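Local coordinates for protein TSC1 N-terminal domain (Chaetomium thermophilum, PDB 7A0M) that probably binds phosphoinositides of the lysosomal membrane as the N-terminal part of TSC1, so that the TSC complex can reach lysosomes and regulate mTORC1, at residues R198-N203 with P305-L310; Q234-D239 with L247-L252; P335-D340 with E388-N393. All coordinates share one frame; numbering follows the deposited sequence.

Contact 1: residues R198-N203 with P305-L310; sequences RREHRN and PWDKVL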
loop_
_atom_site.group_PDB
_atom_site.type_symbol
_atom_site.label_atom_id
_atom_site.label_comp_id
_atom_site.label_asym_id
_atom_site.label_seq_id
_atom_site.Cartn_x
_atom_site.Cartn_y
_atom_site.Cartn_z
ATOM N N ARG B 198 30.763 -3.492 26.196
ATOM C CA ARG B 198 31.997 -4.152 25.794
ATOM C C ARG B 198 31.832 -4.734 24.396
ATOM O O ARG B 198 30.891 -5.492 24.138
ATOM C CB ARG B 198 32.381 -5.248 26.789
ATOM C CG ARG B 198 32.875 -4.731 28.135
ATOM C CD ARG B 198 34.196 -3.973 28.017
ATOM N NE ARG B 198 34.007 -2.526 27.924
ATOM C CZ ARG B 198 34.278 -1.797 26.845
ATOM N NH1 ARG B 198 34.763 -2.375 25.754
ATOM N NH2 ARG B 198 34.070 -0.488 26.860
ATOM N N ARG B 199 32.752 -4.370 23.498
ATOM C CA ARG B 199 32.663 -4.817 22.111
ATOM C C ARG B 199 32.755 -6.335 22.006
ATOM O O ARG B 199 32.007 -6.957 21.241
ATOM C CB ARG B 199 33.764 -4.153 21.285
ATOM C CG ARG B 199 34.261 -4.978 20.111
ATOM C CD ARG B 199 35.495 -4.349 19.494
ATOM N NE ARG B 199 36.481 -3.989 20.507
ATOM C CZ ARG B 199 37.413 -4.815 20.971
ATOM N NH1 ARG B 199 37.489 -6.056 20.511
ATOM N NH2 ARG B 199 38.268 -4.401 21.896
ATOM N N GLU B 200 33.658 -6.948 22.771
ATOM C CA GLU B 200 33.831 -8.395 22.730
ATOM C C GLU B 200 32.627 -9.157 23.272
ATOM O O GLU B 200 32.566 -10.380 23.103
ATOM C CB GLU B 200 35.092 -8.796 23.502
ATOM C CG GLU B 200 35.061 -8.480 24.992
ATOM C CD GLU B 200 35.441 -7.042 25.300
ATOM O OE1 GLU B 200 35.637 -6.257 24.349
ATOM O OE2 GLU B 200 35.545 -6.697 26.497
ATOM N N HIS B 201 31.675 -8.476 23.910
ATOM C CA HIS B 201 30.506 -9.124 24.486
ATOM C C HIS B 201 29.197 -8.663 23.859
ATOM O O HIS B 201 28.130 -9.114 24.291
ATOM C CB HIS B 201 30.443 -8.861 25.998
ATOM C CG HIS B 201 31.542 -9.511 26.778
ATOM N ND1 HIS B 201 32.133 -10.695 26.391
ATOM C CD2 HIS B 201 32.158 -9.140 27.925
ATOM C CE1 HIS B 201 33.065 -11.025 27.267
ATOM N NE2 HIS B 201 33.101 -10.099 28.208
ATOM N N ARG B 202 29.246 -7.784 22.855
ATOM C CA ARG B 202 28.027 -7.165 22.342
ATOM C C ARG B 202 27.150 -8.158 21.585
ATOM O O ARG B 202 25.924 -8.147 21.738
ATOM C CB ARG B 202 28.388 -5.979 21.453
ATOM C CG ARG B 202 27.213 -5.100 21.076
ATOM C CD ARG B 202 27.717 -3.771 20.556
ATOM N NE ARG B 202 28.539 -3.101 21.558
ATOM C CZ ARG B 202 29.544 -2.278 21.276
ATOM N NH1 ARG B 202 29.854 -2.016 20.014
ATOM N NH2 ARG B 202 30.238 -1.717 22.257
ATOM N N ASN B 203 27.754 -9.011 20.752
ATOM C CA ASN B 203 26.966 -9.968 19.979
ATOM C C ASN B 203 26.201 -10.918 20.892
ATOM O O ASN B 203 25.011 -11.181 20.678
ATOM C CB ASN B 203 27.871 -10.743 19.020
ATOM C CG ASN B 203 28.333 -9.902 17.845
ATOM O OD1 ASN B 203 27.743 -8.864 17.540
ATOM N ND2 ASN B 203 29.389 -10.348 17.176
ATOM N N PRO B 305 32.853 7.200 25.778
ATOM C CA PRO B 305 32.912 7.035 24.324
ATOM C C PRO B 305 32.037 5.878 23.852
ATOM O O PRO B 305 30.882 5.763 24.264
ATOM C CB PRO B 305 34.397 6.755 24.061
ATOM C CG PRO B 305 35.108 7.371 25.222
ATOM C CD PRO B 305 34.192 7.192 26.395
ATOM N N TRP B 306 32.587 5.036 22.982
ATOM C CA TRP B 306 31.867 3.879 22.472
ATOM C C TRP B 306 32.872 2.957 21.805
ATOM O O TRP B 306 33.651 3.401 20.958
ATOM C CB TRP B 306 30.769 4.286 21.478
ATOM C CG TRP B 306 30.002 3.112 20.933
ATOM C CD1 TRP B 306 30.190 2.490 19.727
ATOM C CD2 TRP B 306 28.947 2.399 21.588
ATOM N NE1 TRP B 306 29.305 1.445 19.590
ATOM C CE2 TRP B 306 28.534 1.368 20.720
ATOM C CE3 TRP B 306 28.310 2.538 22.823
ATOM C CZ2 TRP B 306 27.511 0.482 21.051
ATOM C CZ3 TRP B 306 27.296 1.659 23.148
ATOM C CH2 TRP B 306 26.906 0.645 22.267
ATOM N N ASP B 307 32.855 1.686 22.192
ATOM C CA ASP B 307 33.776 0.693 21.647
ATOM C C ASP B 307 33.078 0.037 20.466
ATOM O O ASP B 307 32.240 -0.851 20.638
ATOM C CB ASP B 307 34.156 -0.324 22.718
ATOM C CG ASP B 307 35.365 -1.153 22.338
ATOM O OD1 ASP B 307 36.063 -0.771 21.377
ATOM O OD2 ASP B 307 35.622 -2.182 23.000
ATOM N N LYS B 308 33.425 0.479 19.260
ATOM C CA LYS B 308 32.762 -0.006 18.060
ATOM C C LYS B 308 33.171 -1.438 17.749
ATOM O O LYS B 308 34.321 -1.834 17.958
ATOM C CB LYS B 308 33.096 0.888 16.866
ATOM C CG LYS B 308 32.613 2.322 16.986
ATOM C CD LYS B 308 32.734 3.042 15.650
ATOM C CE LYS B 308 34.095 2.799 15.007
ATOM N NZ LYS B 308 34.206 3.441 13.668
ATOM N N VAL B 309 32.223 -2.212 17.233
ATOM C CA VAL B 309 32.529 -3.490 16.607
ATOM C C VAL B 309 32.786 -3.218 15.131
ATOM O O VAL B 309 31.912 -2.705 14.423
ATOM C CB VAL B 309 31.385 -4.499 16.796
ATOM C CG1 VAL B 309 31.723 -5.816 16.110
ATOM C CG2 VAL B 309 31.106 -4.714 18.273
ATOM N N LEU B 310 33.982 -3.559 14.666
ATOM C CA LEU B 310 34.368 -3.264 13.298
ATOM C C LEU B 310 33.769 -4.295 12.346
ATOM O O LEU B 310 33.208 -5.314 12.758
ATOM C CB LEU B 310 35.889 -3.219 13.167
ATOM C CG LEU B 310 36.603 -2.330 14.189
ATOM C CD1 LEU B 310 38.111 -2.391 14.001
ATOM C CD2 LEU B 310 36.098 -0.894 14.112
#
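Arg-202 holds one backbone oxygen with two nitrogens at once: NH1 and NH2, presented end-on, each lie 2.7 Å from Asp-307 O. Both bonds are bent, with N-H...O angles of 137°, because two amino groups share a single acceptor. Trp-306 covers one face of this guanidinium, its CZ2 3.4 Å from Arg-202 CZ, with the indole tilted moderately against the guanidinium plane; the backbone at Arg-199 CA backs the other face. The side chain sets out with CG anti to the backbone N (chi1 -169°) and bends farther along, carrying its end across to the 305-310 loop. There NH1 also meets Val-309 CG2 at 3.4 Å. Outside the contact, Asp-239 OD1 takes both Arg-202 NH1, in a salt bridge, and Trp-306 NE1, so it ties down stack and ring together, while Arg-202 NE bonds to Val-196 O.

While its carbonyl serves Arg-202, the carboxylate of Asp-307 turns to the two arginines at and just before the start of helix 199-214. Arg-198 NH1 reaches Asp-307 OD2 at 2.9 Å, with the oxygen lying in the guanidinium plane and met on its anti side. Arg-199 NE faces both oxygens with weak bonds, 3.2 Å to Asp-307 OD2 and 3.4 Å to OD1, and its guanidinium stands almost perpendicular to the carboxylate, at 86°. The aliphatic part of Arg-199 leans on the loop too, CG 3.7 Å from Val-309 CG2.

Glu-200 OE1 comes close enough to Asp-307 OD2 to add like charge, which the two arginines probably offset. The loop is therefore held in two ways: a buried arginine charge spent on a carbonyl, an aromatic face and Asp-239, and an outer salt-bridge network whose exposed arginines are likely to grip less rigidly.

Contact 2: residues Q234-D239 with L247-L252; sequences QSLQKD and LALIAL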
loop_
_atom_site.group_PDB
_atom_site.type_symbol
_atom_site.label_atom_id
_atom_site.label_comp_id
_atom_site.label_asym_id
_atom_site.label_seq_id
_atom_site.Cartn_x
_atom_site.Cartn_y
_atom_site.Cartn_z
ATOM N N GLN B 234 22.778 3.367 19.882
ATOM C CA GLN B 234 24.161 3.772 19.653
ATOM C C GLN B 234 24.911 2.742 18.818
ATOM O O GLN B 234 25.715 3.106 17.951
ATOM C CB GLN B 234 24.858 4.004 20.993
ATOM C CG GLN B 234 26.224 4.647 20.893
ATOM C CD GLN B 234 26.567 5.463 22.122
ATOM O OE1 GLN B 234 27.644 6.056 22.207
ATOM N NE2 GLN B 234 25.636 5.530 23.070
ATOM N N SER B 235 24.672 1.453 19.070
ATOM C CA SER B 235 25.254 0.414 18.226
ATOM C C SER B 235 24.746 0.521 16.794
ATOM O O SER B 235 25.513 0.355 15.839
ATOM C CB SER B 235 24.945 -0.966 18.804
ATOM O OG SER B 235 25.434 -1.995 17.959
ATOM N N LEU B 236 23.450 0.797 16.628
ATOM C CA LEU B 236 22.877 0.922 15.291
ATOM C C LEU B 236 23.465 2.103 14.528
ATOM O O LEU B 236 23.490 2.091 13.293
ATOM C CB LEU B 236 21.358 1.056 15.394
ATOM C CG LEU B 236 20.596 -0.210 15.790
ATOM C CD1 LEU B 236 19.224 0.138 16.339
ATOM C CD2 LEU B 236 20.467 -1.147 14.600
ATOM N N GLN B 237 23.938 3.129 15.238
ATOM C CA GLN B 237 24.489 4.313 14.589
ATOM C C GLN B 237 25.985 4.217 14.327
ATOM O O GLN B 237 26.483 4.869 13.402
ATOM C CB GLN B 237 24.225 5.562 15.436
ATOM C CG GLN B 237 22.776 6.001 15.504
ATOM C CD GLN B 237 22.607 7.264 16.325
ATOM O OE1 GLN B 237 21.808 7.313 17.258
ATOM N NE2 GLN B 237 23.363 8.299 15.977
ATOM N N LYS B 238 26.716 3.429 15.112
ATOM C CA LYS B 238 28.174 3.481 15.084
ATOM C C LYS B 238 28.837 2.172 14.691
ATOM O O LYS B 238 29.831 2.195 13.961
ATOM C CB LYS B 238 28.713 3.916 16.455
ATOM C CG LYS B 238 28.252 5.292 16.901
ATOM C CD LYS B 238 28.705 5.578 18.322
ATOM C CE LYS B 238 28.220 6.937 18.797
ATOM N NZ LYS B 238 28.899 7.350 20.056
ATOM N N ASP B 239 28.334 1.032 15.162
ATOM C CA ASP B 239 28.978 -0.239 14.856
ATOM C C ASP B 239 28.997 -0.484 13.351
ATOM O O ASP B 239 28.093 -0.075 12.617
ATOM C CB ASP B 239 28.271 -1.389 15.572
ATOM C CG ASP B 239 28.580 -1.425 17.057
ATOM O OD1 ASP B 239 29.636 -0.891 17.457
ATOM O OD2 ASP B 239 27.776 -1.995 17.823
ATOM N N LEU B 247 21.678 -7.744 14.701
ATOM C CA LEU B 247 21.214 -8.186 16.014
ATOM C C LEU B 247 20.559 -7.043 16.780
ATOM O O LEU B 247 19.466 -7.199 17.338
ATOM C CB LEU B 247 22.378 -8.769 16.815
ATOM C CG LEU B 247 22.823 -10.186 16.463
ATOM C CD1 LEU B 247 23.939 -10.633 17.391
ATOM C CD2 LEU B 247 21.649 -11.149 16.530
ATOM N N ALA B 248 21.223 -5.884 16.827
ATOM C CA ALA B 248 20.649 -4.720 17.495
ATOM C C ALA B 248 19.315 -4.324 16.875
ATOM O O ALA B 248 18.389 -3.912 17.585
ATOM C CB ALA B 248 21.629 -3.550 17.446
ATOM N N LEU B 249 19.196 -4.443 15.551
ATOM C CA LEU B 249 17.951 -4.067 14.891
ATOM C C LEU B 249 16.830 -5.038 15.243
ATOM O O LEU B 249 15.683 -4.622 15.441
ATOM C CB LEU B 249 18.156 -4.002 13.378
ATOM C CG LEU B 249 17.044 -3.297 12.600
ATOM C CD1 LEU B 249 16.924 -1.848 13.049
ATOM C CD2 LEU B 249 17.300 -3.378 11.103
ATOM N N ILE B 250 17.142 -6.332 15.326
ATOM C CA ILE B 250 16.137 -7.312 15.726
ATOM C C ILE B 250 15.644 -7.018 17.136
ATOM O O ILE B 250 14.440 -7.073 17.414
ATOM C CB ILE B 250 16.698 -8.742 15.610
ATOM C CG1 ILE B 250 16.931 -9.107 14.143
ATOM C CG2 ILE B 250 15.758 -9.745 16.264
ATOM C CD1 ILE B 250 17.567 -10.466 13.945
ATOM N N ALA B 251 16.566 -6.692 18.046
ATOM C CA ALA B 251 16.168 -6.334 19.403
ATOM C C ALA B 251 15.293 -5.087 19.409
ATOM O O ALA B 251 14.285 -5.031 20.123
ATOM C CB ALA B 251 17.405 -6.128 20.277
ATOM N N LEU B 252 15.659 -4.076 18.617
ATOM C CA LEU B 252 14.865 -2.852 18.564
ATOM C C LEU B 252 13.465 -3.120 18.022
ATOM O O LEU B 252 12.478 -2.604 18.556
ATOM C CB LEU B 252 15.576 -1.801 17.711
ATOM C CG LEU B 252 14.852 -0.458 17.571
ATOM C CD1 LEU B 252 14.696 0.213 18.928
ATOM C CD2 LEU B 252 15.581 0.456 16.598
#
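Leu-236 fills the seam with Ala-248, Leu-249 and Leu-252 in an alpha-alpha hairpin, two consecutive helices, 228-238 and 242-255, joined by a short turn. The segments run antiparallel at a slant, 141° between their directions, with axes 9.5 Å apart at closest approach.

The tight part is almost all the work of that one leucine. Chi1 of -72° swings CG toward the partner, and chi2 of 159° then splits the two methyls over the facing helix. CD1 heads for Leu-252, stopping 3.7 Å from its CD2. CD2 settles against the backbone of the second helix, 3.7 Å from Leu-249 N, and touches the side chain of Leu-249 as well. Ala-248 CB, on the facing helix, abuts the branch point, 3.9 Å from Leu-236 CG, and touches CD2; a methyl this small lets the backbones draw close here. Ile-273 of helix 267-278 also packs on Leu-236.

Away from the seam, helix 228-238 turns polar. Gln-237 is exposed, and Lys-238 NZ folds back along its own helix to donate to Gln-234 OE1 at 2.8 Å, a pair against which Trp-306 of the 305-310 loop lies. On the second helix, Ile-250 has no contact with 234-239 and touches Tyr-322. Beside the leucine the packing thins, on the flank where Arg-202 and Phe-206 of helix 199-214 also touch Ser-235, whose OG is 4.1 Å from Ala-248 CB.

Contact 3: residues P335-D340 with E388-N393; sequences PINFVD and ETEKTN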
loop_
_atom_site.group_PDB
_atom_site.type_symbol
_atom_site.label_atom_id
_atom_site.label_comp_id
_atom_site.label_asym_id
_atom_site.label_seq_id
_atom_site.Cartn_x
_atom_site.Cartn_y
_atom_site.Cartn_z
ATOM N N PRO B 335 3.501 6.517 10.727
ATOM C CA PRO B 335 3.619 6.627 9.261
ATOM C C PRO B 335 3.755 8.054 8.761
ATOM O O PRO B 335 4.591 8.321 7.890
ATOM C CB PRO B 335 2.321 5.978 8.763
ATOM C CG PRO B 335 1.363 6.157 9.894
ATOM C CD PRO B 335 2.184 6.001 11.138
ATOM N N ILE B 336 2.951 8.981 9.285
ATOM C CA ILE B 336 2.961 10.349 8.773
ATOM C C ILE B 336 4.309 11.010 9.038
ATOM O O ILE B 336 4.851 11.715 8.177
ATOM C CB ILE B 336 1.800 11.155 9.383
ATOM C CG1 ILE B 336 0.468 10.463 9.089
ATOM C CG2 ILE B 336 1.792 12.576 8.838
ATOM C CD1 ILE B 336 -0.724 11.135 9.730
ATOM N N ASN B 337 4.872 10.795 10.229
ATOM C CA ASN B 337 6.202 11.320 10.515
ATOM C C ASN B 337 7.279 10.593 9.720
ATOM O O ASN B 337 8.283 11.205 9.336
ATOM C CB ASN B 337 6.494 11.232 12.013
ATOM C CG ASN B 337 5.774 12.303 12.809
ATOM O OD1 ASN B 337 6.331 13.365 13.086
ATOM N ND2 ASN B 337 4.528 12.030 13.177
ATOM N N PHE B 338 7.097 9.294 9.466
ATOM C CA PHE B 338 8.110 8.531 8.740
ATOM C C PHE B 338 8.196 8.977 7.285
ATOM O O PHE B 338 9.290 9.235 6.769
ATOM C CB PHE B 338 7.804 7.036 8.825
ATOM C CG PHE B 338 8.919 6.158 8.325
ATOM C CD1 PHE B 338 10.232 6.606 8.330
ATOM C CD2 PHE B 338 8.652 4.890 7.838
ATOM C CE1 PHE B 338 11.256 5.800 7.866
ATOM C CE2 PHE B 338 9.671 4.081 7.372
ATOM C CZ PHE B 338 10.973 4.535 7.386
ATOM N N VAL B 339 7.052 9.068 6.603
ATOM C CA VAL B 339 7.071 9.477 5.202
ATOM C C VAL B 339 7.465 10.943 5.075
ATOM O O VAL B 339 8.000 11.359 4.042
ATOM C CB VAL B 339 5.713 9.193 4.531
ATOM C CG1 VAL B 339 5.323 7.733 4.712
ATOM C CG2 VAL B 339 4.632 10.116 5.078
ATOM N N ASP B 340 7.217 11.748 6.113
ATOM C CA ASP B 340 7.688 13.128 6.097
ATOM C C ASP B 340 9.204 13.203 6.220
ATOM O O ASP B 340 9.826 14.105 5.649
ATOM C CB ASP B 340 7.024 13.930 7.215
ATOM C CG ASP B 340 7.292 15.419 7.099
ATOM O OD1 ASP B 340 6.654 16.075 6.247
ATOM O OD2 ASP B 340 8.140 15.933 7.857
ATOM N N GLU B 388 1.322 16.444 13.498
ATOM C CA GLU B 388 1.401 16.865 14.893
ATOM C C GLU B 388 0.642 15.909 15.807
ATOM O O GLU B 388 1.201 15.378 16.773
ATOM C CB GLU B 388 0.859 18.289 15.042
ATOM C CG GLU B 388 1.729 19.362 14.419
ATOM C CD GLU B 388 3.137 19.362 14.978
ATOM O OE1 GLU B 388 4.078 19.049 14.219
ATOM O OE2 GLU B 388 3.300 19.665 16.179
ATOM N N THR B 389 -0.643 15.682 15.517
ATOM C CA THR B 389 -1.478 14.874 16.400
ATOM C C THR B 389 -1.085 13.401 16.398
ATOM O O THR B 389 -1.406 12.692 17.357
ATOM C CB THR B 389 -2.952 15.015 16.017
ATOM O OG1 THR B 389 -3.116 14.728 14.622
ATOM C CG2 THR B 389 -3.443 16.425 16.305
ATOM N N GLU B 390 -0.408 12.924 15.351
ATOM C CA GLU B 390 0.118 11.562 15.381
ATOM C C GLU B 390 1.087 11.380 16.542
ATOM O O GLU B 390 1.109 10.323 17.186
ATOM C CB GLU B 390 0.798 11.228 14.054
ATOM C CG GLU B 390 1.451 9.856 14.030
ATOM C CD GLU B 390 2.090 9.541 12.695
ATOM O OE1 GLU B 390 1.388 8.996 11.820
ATOM O OE2 GLU B 390 3.287 9.849 12.516
ATOM N N LYS B 391 1.891 12.402 16.828
ATOM C CA LYS B 391 2.790 12.358 17.973
ATOM C C LYS B 391 2.077 12.727 19.268
ATOM O O LYS B 391 2.480 12.275 20.345
ATOM C CB LYS B 391 3.979 13.292 17.738
ATOM C CG LYS B 391 4.862 12.884 16.568
ATOM C CD LYS B 391 5.974 13.893 16.334
ATOM C CE LYS B 391 5.411 15.249 15.936
ATOM N NZ LYS B 391 6.484 16.219 15.587
ATOM N N THR B 392 1.020 13.537 19.183
ATOM C CA THR B 392 0.359 14.086 20.360
ATOM C C THR B 392 -0.770 13.195 20.871
ATOM O O THR B 392 -0.934 13.041 22.087
ATOM C CB THR B 392 -0.175 15.490 20.041
ATOM O OG1 THR B 392 0.898 16.439 20.112
ATOM C CG2 THR B 392 -1.275 15.904 21.012
ATOM N N ASN B 393 -1.533 12.574 19.974
ATOM C CA ASN B 393 -2.660 11.741 20.378
ATOM C C ASN B 393 -2.157 10.353 20.760
ATOM O O ASN B 393 -1.528 9.670 19.945
ATOM C CB ASN B 393 -3.692 11.656 19.254
ATOM C CG ASN B 393 -5.026 11.101 19.722
ATOM O OD1 ASN B 393 -5.084 10.207 20.565
ATOM N ND2 ASN B 393 -6.109 11.635 19.171
#
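The carboxylate of Glu-390 and the amide of Asn-337 meet with their planes 42° apart. At the carboxylate edge, Ile-336 N uses the syn lone pair of Glu-390 OE1, at 3.0 Å. On the other oxygen, Asn-337 N, 2.9 Å from Glu-390 OE2, arrives on the syn side and Asn-337 ND2, 2.6 Å from it, on the anti side, both displaced to the same face. OE2 lies almost in the amide plane at the ND2 edge and the bond is nearly straight, at 173°, while Lys-391 crosses the Asn-337 side chain at about a right angle, its CD 3.3 Å from Asn-337 OD1.

Glu-390 gets there by stretching out, CG anti to the backbone N (chi1 176°). Its target is the first turn of helix 335-343, where N-H groups have no carbonyl of their own helix to meet. The carboxylate takes two of them, and the helix end would probably favour its negative charge. Pro-335 has no N-H to give and merely packs, CD 3.2 Å from Glu-390 OE1; that oxygen also accepts from Asn-381 ND2. With an alanine in place of Glu-390, the N-H groups of Ile-336 and Asn-337 would probably lose their acceptor, and the Asn-337 amide, left with a weak bond to Ile-387 O, would be freer to turn.

Short helix 389-392 thus abuts the start of helix 335-343. On helix 335-343, Phe-338 leads away into an aromatic cluster of Phe-271, Tyr-274 and Phe-327, joining helices 267-278 and 323-333, while Val-339 packs on Leu-378 of the second subunit.

Contacts 1 and 2 adjoin, with centres about 11 Å apart, and contact 2 is nested within the chain closed by contact 1. Asp-239 joins them, its OD1 met by Arg-202 NH1, Trp-306 NE1 and the backbone N of Val-309. Contact 1 is a charged surface contact tying a loop to a helix start; contact 2 is buried and apolar, between successive helices. Contact 3, also buried, is polar nonetheless: a carboxylate meets a helix start. It lies farther along the chain, its centre about 23 Å from that of contact 2, with no touch. Helix 267-278 packs on elements of both contacts 2 and 3, linking them indirectly.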